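Local coordinates for esterase YbfF (Escherichia coli, PDB 3BF7), which is an alpha/beta hydrolase with a helical cap, probably an esterase and thioesterase that acts in a crevice between its domains, at residues 21-26 and 48-53; 62-67 and 183-188; 91-96 and 112-117. The protein carries 1 engineered substitution. All blocks are in the same frame, centred on the assembly; numbering follows the deposited sequence.

The three contacts lie at differing distances from the probable catalytic centre. Contact 3 contains Asp113, the probable acid, and packs helix 90-101, next to the probable nucleophile Ser89, against the chain around it. Contact 1 joins two loops at the carboxyl ends of neighbouring strands and touches the elbow through Val22. Contact 2 brings helix 64-78 of the core to residues 183-188, and its Tyr64 lies near the centre without touching it. The centre of contact 1 is about 12 Å from those of contacts 2 and 3, which are about 11 Å apart. Val22 CG1 of contact 1 packs 3.5 Å from Gly91 CA of contact 3. Lys93 NZ of contact 3 is hydrogen-bonded to Gly187 O of contact 2 at 2.8 Å.

Contact 1 of 3, residues 21-26 and 48-53; sequences LVHGLF and VDVRNH. Engineered in segment 48-53: Val50 (natural residue Met).
Two loops at the carboxyl ends of the neighbouring parallel strands 19-22 and 45-48 meet here, with His23 reaching across to Val50. Val50 N donates a nearly straight hydrogen bond of 2.9 Å to His23 NE2, although the donor stands 33° out of the imidazole plane. At the other ring nitrogen, His23 ND1 donates to Gly24 O at 2.8 Å, this time within the plane. The two bonds fix the rotation of the ring and mark NE2 as the acceptor nitrogen. CG of His23 sits between its backbone N and carbonyl carbon (chi1 68°), which carries the imidazole over to the 48-53 loop.

The engineered Val50 places CG2 over one face of this ring, a CH-pi contact 3.8 Å from the centroid. The same methyl touches Val22 CG1 at 3.6 Å. In the alpha/beta hydrolase fold, loops at this end of the central sheet border the active site, and the side chain of Val22 touches the probable nucleophile elbow. Where the strands end, Val48 N bonds to Leu21 O. A water donates to Leu21 O and Val48 O and accepts from His23 N, bridging His23 N and Val48 O, which direct parallel pairing would join. Further on, a type II turn from Val50 to His53 brings the His53 ring close to His23, the planes inclined at 57°. Leu25 CD1 approaches the edge of the His53 ring at CE1, 3.9 Å away.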
ATOM      1  N   LEU A  21      -6.288  -5.746  -1.651  1.00  5.94           N
ATOM      2  CA  LEU A  21      -5.691  -4.716  -0.803  1.00  6.12           C
ATOM      3  C   LEU A  21      -4.173  -4.811  -0.892  1.00  5.62           C
ATOM      4  O   LEU A  21      -3.602  -5.893  -0.717  1.00  6.32           O
ATOM      5  CB  LEU A  21      -6.148  -4.914   0.645  1.00  7.02           C
ATOM      6  CG  LEU A  21      -7.657  -4.841   0.876  1.00  8.68           C
ATOM      7  CD1 LEU A  21      -7.994  -5.416   2.240  1.00 11.17           C
ATOM      8  CD2 LEU A  21      -8.133  -3.406   0.760  1.00 14.52           C
ATOM      9  N   VAL A  22      -3.529  -3.672  -1.142  1.00  5.57           N
ATOM     10  CA  VAL A  22      -2.079  -3.612  -1.311  1.00  5.70           C
ATOM     11  C   VAL A  22      -1.427  -2.595  -0.369  1.00  5.81           C
ATOM     12  O   VAL A  22      -1.664  -1.392  -0.474  1.00  5.95           O
ATOM     13  CB  VAL A  22      -1.728  -3.243  -2.777  1.00  5.94           C
ATOM     14  CG1 VAL A  22      -0.250  -3.480  -3.037  1.00  6.95           C
ATOM     15  CG2 VAL A  22      -2.590  -4.051  -3.741  1.00  7.35           C
ATOM     16  N   HIS A  23      -0.596  -3.097   0.540  1.00  5.74           N
ATOM     17  CA  HIS A  23       0.096  -2.275   1.533  1.00  6.26           C
ATOM     18  C   HIS A  23       1.242  -1.426   0.974  1.00  5.78           C
ATOM     19  O   HIS A  23       1.610  -1.542  -0.196  1.00  6.20           O
ATOM     20  CB  HIS A  23       0.638  -3.183   2.637  1.00  6.09           C
ATOM     21  CG  HIS A  23       1.746  -4.078   2.179  1.00  5.83           C
ATOM     22  ND1 HIS A  23       3.037  -3.631   2.005  1.00  5.38           N
ATOM     23  CD2 HIS A  23       1.745  -5.377   1.793  1.00  5.59           C
ATOM     24  CE1 HIS A  23       3.783  -4.614   1.531  1.00  5.95           C
ATOM     25  NE2 HIS A  23       3.022  -5.685   1.392  1.00  6.29           N
ATOM     26  N   GLY A  24       1.817  -0.596   1.844  1.00  6.47           N
ATOM     27  CA  GLY A  24       2.907   0.288   1.460  1.00  7.29           C
ATOM     28  C   GLY A  24       4.289  -0.179   1.880  1.00  6.35           C
ATOM     29  O   GLY A  24       4.456  -1.280   2.411  1.00  6.46           O
ATOM     30  N   LEU A  25       5.287   0.669   1.643  1.00  6.49           N
ATOM     31  CA  LEU A  25       6.670   0.345   1.970  1.00  6.03           C
ATOM     32  C   LEU A  25       6.853  -0.078   3.426  1.00  6.27           C
ATOM     33  O   LEU A  25       6.341   0.565   4.348  1.00  6.24           O
ATOM     34  CB  LEU A  25       7.578   1.540   1.657  1.00  6.65           C
ATOM     35  CG  LEU A  25       9.082   1.316   1.853  1.00  6.67           C
ATOM     36  CD1 LEU A  25       9.596   0.232   0.908  1.00  7.74           C
ATOM     37  CD2 LEU A  25       9.815   2.623   1.610  1.00  7.40           C
ATOM     38  N   PHE A  26       7.597  -1.169   3.606  1.00  6.22           N
ATOM     39  CA  PHE A  26       7.896  -1.764   4.909  1.00  6.36           C
ATOM     40  C   PHE A  26       6.674  -2.409   5.556  1.00  5.98           C
ATOM     41  O   PHE A  26       6.735  -2.845   6.704  1.00  7.35           O
ATOM     42  CB  PHE A  26       8.512  -0.736   5.873  1.00  6.76           C
ATOM     43  CG  PHE A  26       9.866  -0.227   5.446  1.00  6.96           C
ATOM     44  CD1 PHE A  26      10.920  -1.106   5.201  1.00  8.21           C
ATOM     45  CD2 PHE A  26      10.090   1.139   5.305  1.00  7.53           C
ATOM     46  CE1 PHE A  26      12.176  -0.628   4.821  1.00 10.38           C
ATOM     47  CE2 PHE A  26      11.340   1.623   4.926  1.00  9.01           C
ATOM     48  CZ  PHE A  26      12.382   0.740   4.685  1.00  9.26           C
ATOM     49  N   VAL A  48      -2.551  -8.938  -0.205  1.00  6.57           N
ATOM     50  CA  VAL A  48      -1.272  -9.395  -0.730  1.00  7.07           C
ATOM     51  C   VAL A  48      -0.055  -8.839  -0.016  1.00  6.45           C
ATOM     52  O   VAL A  48      -0.103  -7.775   0.609  1.00  7.26           O
ATOM     53  CB  VAL A  48      -1.099  -9.010  -2.231  1.00  7.93           C
ATOM     54  CG1 VAL A  48      -2.344  -9.360  -3.012  1.00  9.51           C
ATOM     55  CG2 VAL A  48      -0.776  -7.518  -2.370  1.00  8.48           C
ATOM     56  N   ASP A  49       1.036  -9.593  -0.103  1.00  6.60           N
ATOM     57  CA  ASP A  49       2.321  -9.129   0.396  1.00  6.32           C
ATOM     58  C   ASP A  49       2.993  -8.675  -0.902  1.00  5.95           C
ATOM     59  O   ASP A  49       3.090  -9.445  -1.863  1.00  6.00           O
ATOM     60  CB  ASP A  49       3.169 -10.258   0.994  1.00  6.75           C
ATOM     61  CG  ASP A  49       2.944 -10.455   2.484  1.00  6.11           C
ATOM     62  OD1 ASP A  49       2.616  -9.476   3.193  1.00  7.39           O
ATOM     63  OD2 ASP A  49       3.130 -11.604   2.948  1.00  6.60           O
ATOM     64  N   VAL A  50       3.418  -7.422  -0.953  1.00  5.55           N
ATOM     65  CA  VAL A  50       4.109  -6.920  -2.133  1.00  5.80           C
ATOM     66  C   VAL A  50       5.455  -7.649  -2.218  1.00  5.52           C
ATOM     67  O   VAL A  50       5.965  -8.132  -1.205  1.00  5.78           O
ATOM     68  CB  VAL A  50       4.333  -5.393  -2.008  1.00  5.69           C
ATOM     69  CG1 VAL A  50       5.213  -4.880  -3.144  1.00  6.84           C
ATOM     70  CG2 VAL A  50       2.984  -4.682  -2.014  1.00  6.46           C
ATOM     71  N   ARG A  51       6.023  -7.756  -3.416  1.00  5.83           N
ATOM     72  CA  ARG A  51       7.316  -8.414  -3.548  1.00  6.63           C
ATOM     73  C   ARG A  51       8.288  -7.761  -2.571  1.00  5.99           C
ATOM     74  O   ARG A  51       8.198  -6.562  -2.288  1.00  6.03           O
ATOM     75  CB  ARG A  51       7.856  -8.305  -4.983  1.00  7.03           C
ATOM     76  CG  ARG A  51       8.071  -6.885  -5.490  1.00  7.04           C
ATOM     77  CD  ARG A  51       8.932  -6.872  -6.752  1.00  8.35           C
ATOM     78  NE  ARG A  51       8.348  -7.679  -7.818  1.00  7.84           N
ATOM     79  CZ  ARG A  51       9.012  -8.114  -8.884  1.00  9.11           C
ATOM     80  NH1 ARG A  51      10.297  -7.822  -9.045  1.00  9.54           N
ATOM     81  NH2 ARG A  51       8.389  -8.857  -9.791  1.00  8.96           N
ATOM     82  N   ASN A  52       9.199  -8.568  -2.035  1.00  6.08           N
ATOM     83  CA  ASN A  52      10.203  -8.106  -1.088  1.00  6.67           C
ATOM     84  C   ASN A  52       9.650  -7.689   0.270  1.00  5.94           C
ATOM     85  O   ASN A  52      10.354  -7.058   1.063  1.00  6.83           O
ATOM     86  CB  ASN A  52      11.024  -6.969  -1.704  1.00  7.43           C
ATOM     87  CG  ASN A  52      11.865  -7.436  -2.875  1.00  7.59           C
ATOM     88  OD1 ASN A  52      11.837  -6.841  -3.956  1.00  9.64           O
ATOM     89  ND2 ASN A  52      12.617  -8.510  -2.668  1.00  7.00           N
ATOM     90  N   HIS A  53       8.396  -8.050   0.532  1.00  6.17           N
ATOM     91  CA  HIS A  53       7.743  -7.764   1.810  1.00  6.02           C
ATOM     92  C   HIS A  53       7.056  -9.028   2.323  1.00  5.88           C
ATOM     93  O   HIS A  53       6.759  -9.944   1.549  1.00  6.11           O
ATOM     94  CB  HIS A  53       6.687  -6.658   1.667  1.00  6.18           C
ATOM     95  CG  HIS A  53       7.252  -5.327   1.279  1.00  5.45           C
ATOM     96  ND1 HIS A  53       7.366  -4.267   2.154  1.00  6.96           N
ATOM     97  CD2 HIS A  53       7.764  -4.899   0.103  1.00  4.11           C
ATOM     98  CE1 HIS A  53       7.923  -3.241   1.531  1.00  4.19           C
ATOM     99  NE2 HIS A  53       8.172  -3.600   0.286  1.00  7.99           N
TER
HETATM  100  O   HOH W   1      -1.692  -5.729   1.274  1.00  7.07           O

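Contact 2 of 3, residues 62-67 and 183-188; sequences MNYPAM and PHIVGW
Tyr64, in the first turn of helix 64-78 of the alpha/beta hydrolase core, points its ring at the end of helix 182-186 and the residues that follow. Asn63 caps helix 64-78: its OD1 accepts from Ala66 N at 2.9 Å. The ring of Tyr64 forms the tightly packed part. Tyr64 OH comes within 2.7 Å of Ile185 O, which lies at the ring edge and in its plane. Tyr64 CE2 also approaches His184 O, at 3.3 Å. CG of Tyr64 lies anti to its carbonyl carbon (chi1 -70°), and this directs the ring to residues 184-188. Trp188 reaches the same ring obliquely, with the planes at 51° and Trp188 CE3 3.8 Å from Tyr64 CD2. Helix 90-101 packs on Tyr64 as well, through Met90, Lys93 and Ala97. Met62 and Ile185 make a second buried, apolar patch. Met62 is bent at chi2 (67°) and crosses Ile185 obliquely, its CG 3.8 Å from Ile185 CD1.

The solvent side is sparser. His184 is exposed, and its imidazole leads away from the carbonyl of Met62. It meets the other segment through its CB, 3.4 Å from Met62 O.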
ATOM      1  N   MET A  62      12.726  -3.668  -8.263  1.00 11.17           N
ATOM      2  CA  MET A  62      11.626  -3.051  -7.546  1.00 13.02           C
ATOM      3  C   MET A  62      11.182  -1.770  -8.258  1.00 13.81           C
ATOM      4  O   MET A  62      11.702  -0.690  -7.986  1.00 17.84           O
ATOM      5  CB  MET A  62      12.072  -2.741  -6.114  1.00 15.68           C
ATOM      6  CG  MET A  62      10.940  -2.521  -5.139  1.00 15.65           C
ATOM      7  SD  MET A  62       9.988  -4.020  -4.836  1.00  9.65           S
ATOM      8  CE  MET A  62       8.920  -3.432  -3.512  1.00 12.35           C
ATOM      9  N   ASN A  63      10.244  -1.906  -9.193  1.00 12.15           N
ATOM     10  CA  ASN A  63       9.697  -0.763  -9.918  1.00 11.00           C
ATOM     11  C   ASN A  63       8.198  -0.997 -10.058  1.00  9.59           C
ATOM     12  O   ASN A  63       7.714  -2.109  -9.834  1.00  8.97           O
ATOM     13  CB  ASN A  63      10.379  -0.572 -11.285  1.00 12.35           C
ATOM     14  CG  ASN A  63      10.209  -1.759 -12.210  1.00 12.69           C
ATOM     15  OD1 ASN A  63       9.103  -2.081 -12.641  1.00 14.94           O
ATOM     16  ND2 ASN A  63      11.319  -2.410 -12.533  1.00 12.57           N
ATOM     17  N   TYR A  64       7.454   0.038 -10.420  1.00 10.44           N
ATOM     18  CA  TYR A  64       6.016  -0.120 -10.491  1.00  8.32           C
ATOM     19  C   TYR A  64       5.458  -1.009 -11.594  1.00  9.25           C
ATOM     20  O   TYR A  64       4.461  -1.694 -11.376  1.00  8.40           O
ATOM     21  CB  TYR A  64       5.365   1.263 -10.409  1.00  8.60           C
ATOM     22  CG  TYR A  64       5.551   1.808  -9.006  1.00  7.54           C
ATOM     23  CD1 TYR A  64       4.979   1.152  -7.913  1.00  7.72           C
ATOM     24  CD2 TYR A  64       6.390   2.895  -8.753  1.00  7.91           C
ATOM     25  CE1 TYR A  64       5.241   1.551  -6.611  1.00  8.08           C
ATOM     26  CE2 TYR A  64       6.660   3.303  -7.446  1.00  8.15           C
ATOM     27  CZ  TYR A  64       6.081   2.623  -6.382  1.00  8.15           C
ATOM     28  OH  TYR A  64       6.341   2.999  -5.084  1.00  8.75           O
ATOM     29  N   PRO A  65       6.074  -1.019 -12.787  1.00 10.07           N
ATOM     30  CA  PRO A  65       5.497  -1.918 -13.792  1.00 10.21           C
ATOM     31  C   PRO A  65       5.612  -3.362 -13.281  1.00  9.74           C
ATOM     32  O   PRO A  65       4.719  -4.180 -13.486  1.00  9.67           O
ATOM     33  CB  PRO A  65       6.366  -1.660 -15.019  1.00 11.66           C
ATOM     34  CG  PRO A  65       6.644  -0.193 -14.898  1.00 12.65           C
ATOM     35  CD  PRO A  65       6.981  -0.042 -13.420  1.00 11.56           C
ATOM     36  N   ALA A  66       6.716  -3.657 -12.599  1.00  9.92           N
ATOM     37  CA  ALA A  66       6.950  -4.991 -12.053  1.00 10.32           C
ATOM     38  C   ALA A  66       5.919  -5.330 -10.978  1.00  8.39           C
ATOM     39  O   ALA A  66       5.370  -6.434 -10.959  1.00  8.72           O
ATOM     40  CB  ALA A  66       8.360  -5.082 -11.475  1.00 12.44           C
ATOM     41  N   MET A  67       5.656  -4.379 -10.085  1.00  8.25           N
ATOM     42  CA  MET A  67       4.680  -4.596  -9.025  1.00  7.51           C
ATOM     43  C   MET A  67       3.276  -4.729  -9.613  1.00  7.04           C
ATOM     44  O   MET A  67       2.455  -5.488  -9.103  1.00  7.89           O
ATOM     45  CB  MET A  67       4.743  -3.457  -8.003  1.00  7.37           C
ATOM     46  CG  MET A  67       5.976  -3.533  -7.107  1.00  8.63           C
ATOM     47  SD  MET A  67       6.028  -2.290  -5.795  1.00  8.94           S
ATOM     48  CE  MET A  67       7.313  -1.208  -6.403  1.00  8.72           C
ATOM     49  N   PRO A 183      15.093   4.842  -4.783  1.00  7.26           N
ATOM     50  CA  PRO A 183      14.707   5.929  -5.690  1.00  8.33           C
ATOM     51  C   PRO A 183      13.517   5.591  -6.586  1.00  8.52           C
ATOM     52  O   PRO A 183      12.745   6.474  -6.958  1.00  8.09           O
ATOM     53  CB  PRO A 183      15.977   6.173  -6.502  1.00 10.15           C
ATOM     54  CG  PRO A 183      17.068   5.799  -5.543  1.00 12.76           C
ATOM     55  CD  PRO A 183      16.529   4.533  -4.917  1.00  8.69           C
ATOM     56  N   HIS A 184      13.380   4.316  -6.938  1.00  7.68           N
ATOM     57  CA  HIS A 184      12.287   3.888  -7.800  1.00  8.11           C
ATOM     58  C   HIS A 184      10.989   3.765  -7.021  1.00  8.37           C
ATOM     59  O   HIS A 184       9.904   3.879  -7.588  1.00 10.76           O
ATOM     60  CB  HIS A 184      12.617   2.547  -8.456  1.00  8.87           C
ATOM     61  CG  HIS A 184      13.947   2.528  -9.136  1.00  9.33           C
ATOM     62  ND1 HIS A 184      14.370   3.540  -9.968  1.00 10.40           N
ATOM     63  CD2 HIS A 184      14.954   1.623  -9.098  1.00 10.88           C
ATOM     64  CE1 HIS A 184      15.583   3.262 -10.414  1.00 10.91           C
ATOM     65  NE2 HIS A 184      15.960   2.104  -9.901  1.00 12.03           N
ATOM     66  N   ILE A 185      11.100   3.533  -5.719  1.00  8.03           N
ATOM     67  CA  ILE A 185       9.923   3.391  -4.874  1.00  8.29           C
ATOM     68  C   ILE A 185       9.317   4.765  -4.566  1.00  8.16           C
ATOM     69  O   ILE A 185       8.100   4.947  -4.658  1.00  8.25           O
ATOM     70  CB  ILE A 185      10.291   2.632  -3.580  1.00  7.97           C
ATOM     71  CG1 ILE A 185      10.779   1.222  -3.947  1.00  9.25           C
ATOM     72  CG2 ILE A 185       9.087   2.553  -2.644  1.00  9.24           C
ATOM     73  CD1 ILE A 185      11.393   0.453  -2.796  1.00 10.18           C
ATOM     74  N   VAL A 186      10.153   5.736  -4.209  1.00  8.26           N
ATOM     75  CA  VAL A 186       9.649   7.081  -3.951  1.00  8.65           C
ATOM     76  C   VAL A 186       9.416   7.756  -5.301  1.00  6.88           C
ATOM     77  O   VAL A 186       8.719   8.772  -5.398  1.00  7.33           O
ATOM     78  CB  VAL A 186      10.651   7.924  -3.126  1.00 11.17           C
ATOM     79  CG1 VAL A 186      10.852   7.288  -1.773  1.00 14.99           C
ATOM     80  CG2 VAL A 186      11.972   8.048  -3.856  1.00 14.03           C
ATOM     81  N   GLY A 187      10.006   7.163  -6.337  1.00  6.93           N
ATOM     82  CA  GLY A 187       9.884   7.674  -7.688  1.00  7.38           C
ATOM     83  C   GLY A 187       8.597   7.271  -8.382  1.00  7.60           C
ATOM     84  O   GLY A 187       7.654   6.774  -7.758  1.00  7.54           O
ATOM     85  N   TRP A 188       8.563   7.469  -9.693  1.00  8.22           N
ATOM     86  CA  TRP A 188       7.360   7.172 -10.454  1.00  7.83           C
ATOM     87  C   TRP A 188       7.619   7.209 -11.949  1.00  9.08           C
ATOM     88  O   TRP A 188       8.534   7.885 -12.411  1.00  9.71           O
ATOM     89  CB  TRP A 188       6.288   8.212 -10.110  1.00  7.05           C
ATOM     90  CG  TRP A 188       4.981   8.011 -10.801  1.00  6.82           C
ATOM     91  CD1 TRP A 188       4.392   8.846 -11.708  1.00  6.97           C
ATOM     92  CD2 TRP A 188       4.092   6.905 -10.637  1.00  6.54           C
ATOM     93  NE1 TRP A 188       3.185   8.328 -12.115  1.00  7.18           N
ATOM     94  CE2 TRP A 188       2.975   7.138 -11.469  1.00  6.36           C
ATOM     95  CE3 TRP A 188       4.126   5.741  -9.858  1.00  7.58           C
ATOM     96  CZ2 TRP A 188       1.907   6.244 -11.554  1.00  7.25           C
ATOM     97  CZ3 TRP A 188       3.065   4.852  -9.941  1.00  8.46           C
ATOM     98  CH2 TRP A 188       1.966   5.111 -10.782  1.00  7.39           C
TER

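Contact 3 of 3, residues 91-96 and 112-117; sequences GGKAVM and IDIAPV
A buried lysine ammonium group forms the one hydrogen bond between these segments: Lys93 NZ donates to Val117 O at 2.8 Å. The donor lies nearly in line with the carbonyl (C=O...N angle 163°). The extended chain beyond CG carries NZ to the far end of segment 112-117. On the way its methylene groups cross Ile114 at about a right angle, with Lys93 CG 3.9 Å from Ile114 CG1. Lys93 CE also passes 3.5 Å from Ala115 O. The ammonium group is also hydrogen-bonded to Gly187 O.

Helix 90-101 begins within the GxSxG sequence (Gly87, Ser89, Gly91), consistent with a nucleophile elbow at Ser89. The chain leaves strand 106-112 at Ile112, and the next residue, Asp113, is the probable acid of a Ser-His-Asp triad. Asp113 OD1 is hydrogen-bonded to His234 ND1, and Asp113 OD2 accepts from Gly203 N. The contact thus joins the helix behind the probable nucleophile to the chain just after the acid.

The rest of the interface is apolar. Ile114 turns its CG2 to the bare backbone of Gly92, 4.1 Å from Gly92 CA, where the helix has no side chain to hold the loop off. Met96 bends at chi3 (-71°), bringing its SD and CE against the Pro116 ring, which the side chain crosses at about a right angle. Its SD lies 3.8 Å from Pro116 CB, and its CE is 3.8 Å from Pro116 N. Pro116 is the centre of an inverse gamma turn, which swings the chain round to Val117.

Carbonyl oxygens from two separate parts of the chain thus receive the buried Lys93 ammonium, and their partial negative charge would be expected to offset part of the cost of burying a positive group.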
ATOM      1  N   GLY A  91       1.816   0.783  -2.312  1.00  5.88           N
ATOM      2  CA  GLY A  91       0.794  -0.113  -2.827  1.00  6.47           C
ATOM      3  C   GLY A  91      -0.175   0.630  -3.729  1.00  5.59           C
ATOM      4  O   GLY A  91      -0.693   0.072  -4.695  1.00  6.65           O
ATOM      5  N   GLY A  92      -0.434   1.893  -3.394  1.00  5.79           N
ATOM      6  CA  GLY A  92      -1.305   2.721  -4.207  1.00  5.60           C
ATOM      7  C   GLY A  92      -0.629   3.005  -5.537  1.00  5.67           C
ATOM      8  O   GLY A  92      -1.287   3.050  -6.575  1.00  6.22           O
ATOM      9  N   LYS A  93       0.686   3.212  -5.516  1.00  5.54           N
ATOM     10  CA  LYS A  93       1.411   3.443  -6.760  1.00  5.42           C
ATOM     11  C   LYS A  93       1.383   2.175  -7.626  1.00  5.20           C
ATOM     12  O   LYS A  93       1.255   2.261  -8.845  1.00  6.08           O
ATOM     13  CB  LYS A  93       2.851   3.890  -6.478  1.00  6.12           C
ATOM     14  CG  LYS A  93       2.991   5.404  -6.337  1.00  6.03           C
ATOM     15  CD  LYS A  93       4.414   5.816  -5.995  1.00  6.17           C
ATOM     16  CE  LYS A  93       4.602   7.325  -6.095  1.00  5.90           C
ATOM     17  NZ  LYS A  93       5.988   7.727  -5.715  1.00  6.64           N
ATOM     18  N   ALA A  94       1.473   1.001  -7.006  1.00  5.73           N
ATOM     19  CA  ALA A  94       1.421  -0.245  -7.770  1.00  6.47           C
ATOM     20  C   ALA A  94       0.054  -0.387  -8.446  1.00  5.63           C
ATOM     21  O   ALA A  94      -0.039  -0.779  -9.612  1.00  6.33           O
ATOM     22  CB  ALA A  94       1.681  -1.436  -6.852  1.00  7.38           C
ATOM     23  N   VAL A  95      -1.004  -0.062  -7.711  1.00  6.12           N
ATOM     24  CA  VAL A  95      -2.358  -0.148  -8.239  1.00  6.06           C
ATOM     25  C   VAL A  95      -2.576   0.880  -9.348  1.00  6.21           C
ATOM     26  O   VAL A  95      -3.224   0.585 -10.355  1.00  6.61           O
ATOM     27  CB  VAL A  95      -3.387   0.052  -7.106  1.00  8.22           C
ATOM     28  CG1 VAL A  95      -4.779   0.291  -7.678  1.00 11.31           C
ATOM     29  CG2 VAL A  95      -3.375  -1.170  -6.193  1.00  8.94           C
ATOM     30  N   MET A  96      -2.046   2.086  -9.172  1.00  6.20           N
ATOM     31  CA  MET A  96      -2.190   3.090 -10.216  1.00  6.46           C
ATOM     32  C   MET A  96      -1.432   2.642 -11.466  1.00  6.55           C
ATOM     33  O   MET A  96      -1.907   2.830 -12.584  1.00  6.79           O
ATOM     34  CB  MET A  96      -1.683   4.456  -9.745  1.00  6.59           C
ATOM     35  CG  MET A  96      -2.591   5.105  -8.707  1.00  6.37           C
ATOM     36  SD  MET A  96      -2.115   6.787  -8.251  1.00  6.57           S
ATOM     37  CE  MET A  96      -0.626   6.476  -7.294  1.00  7.38           C
ATOM     38  N   ILE A 112      -4.696   5.363  -1.185  1.00  5.42           N
ATOM     39  CA  ILE A 112      -4.639   5.986   0.133  1.00  5.96           C
ATOM     40  C   ILE A 112      -3.323   6.728   0.360  1.00  5.29           C
ATOM     41  O   ILE A 112      -2.237   6.147   0.255  1.00  5.87           O
ATOM     42  CB  ILE A 112      -4.854   4.930   1.247  1.00  6.13           C
ATOM     43  CG1 ILE A 112      -6.154   4.158   0.982  1.00  6.43           C
ATOM     44  CG2 ILE A 112      -4.924   5.610   2.606  1.00  7.40           C
ATOM     45  CD1 ILE A 112      -6.421   3.026   1.958  1.00  8.83           C
ATOM     46  N   ASP A 113      -3.463   8.016   0.671  1.00  5.89           N
ATOM     47  CA  ASP A 113      -2.380   8.971   0.908  1.00  5.92           C
ATOM     48  C   ASP A 113      -1.168   8.791   0.011  1.00  5.71           C
ATOM     49  O   ASP A 113      -0.050   8.533   0.467  1.00  6.27           O
ATOM     50  CB  ASP A 113      -1.942   8.990   2.373  1.00  6.61           C
ATOM     51  CG  ASP A 113      -1.329  10.324   2.756  1.00  6.61           C
ATOM     52  OD1 ASP A 113      -0.207  10.345   3.300  1.00  6.76           O
ATOM     53  OD2 ASP A 113      -1.980  11.362   2.495  1.00  7.17           O
ATOM     54  N   ILE A 114      -1.407   8.985  -1.279  1.00  6.20           N
ATOM     55  CA  ILE A 114      -0.366   8.845  -2.278  1.00  5.61           C
ATOM     56  C   ILE A 114      -0.782   9.543  -3.574  1.00  5.72           C
ATOM     57  O   ILE A 114      -1.971   9.629  -3.901  1.00  6.89           O
ATOM     58  CB  ILE A 114      -0.098   7.336  -2.554  1.00  6.62           C
ATOM     59  CG1 ILE A 114       1.136   7.156  -3.438  1.00  7.28           C
ATOM     60  CG2 ILE A 114      -1.320   6.696  -3.199  1.00  8.35           C
ATOM     61  CD1 ILE A 114       2.427   7.565  -2.766  1.00  8.52           C
ATOM     62  N   ALA A 115       0.207  10.055  -4.296  1.00  6.01           N
ATOM     63  CA  ALA A 115      -0.027  10.712  -5.576  1.00  5.99           C
ATOM     64  C   ALA A 115       0.901  10.057  -6.597  1.00  6.02           C
ATOM     65  O   ALA A 115       1.973   9.560  -6.242  1.00  6.23           O
ATOM     66  CB  ALA A 115       0.271  12.201  -5.477  1.00  7.15           C
ATOM     67  N   PRO A 116       0.496  10.031  -7.875  1.00  5.96           N
ATOM     68  CA  PRO A 116       1.315   9.429  -8.932  1.00  6.39           C
ATOM     69  C   PRO A 116       2.405  10.408  -9.354  1.00  6.47           C
ATOM     70  O   PRO A 116       2.353  11.007 -10.434  1.00  6.68           O
ATOM     71  CB  PRO A 116       0.298   9.152 -10.035  1.00  6.65           C
ATOM     72  CG  PRO A 116      -0.656  10.294  -9.889  1.00  6.31           C
ATOM     73  CD  PRO A 116      -0.834  10.407  -8.387  1.00  6.39           C
ATOM     74  N   VAL A 117       3.391  10.560  -8.476  1.00  6.22           N
ATOM     75  CA  VAL A 117       4.495  11.477  -8.700  1.00  7.08           C
ATOM     76  C   VAL A 117       5.787  10.956  -8.090  1.00  6.76           C
ATOM     77  O   VAL A 117       5.770  10.122  -7.184  1.00  6.42           O
ATOM     78  CB  VAL A 117       4.218  12.855  -8.041  1.00  6.60           C
ATOM     79  CG1 VAL A 117       2.959  13.477  -8.624  1.00  9.41           C
ATOM     80  CG2 VAL A 117       4.092  12.695  -6.522  1.00  7.36           C
TER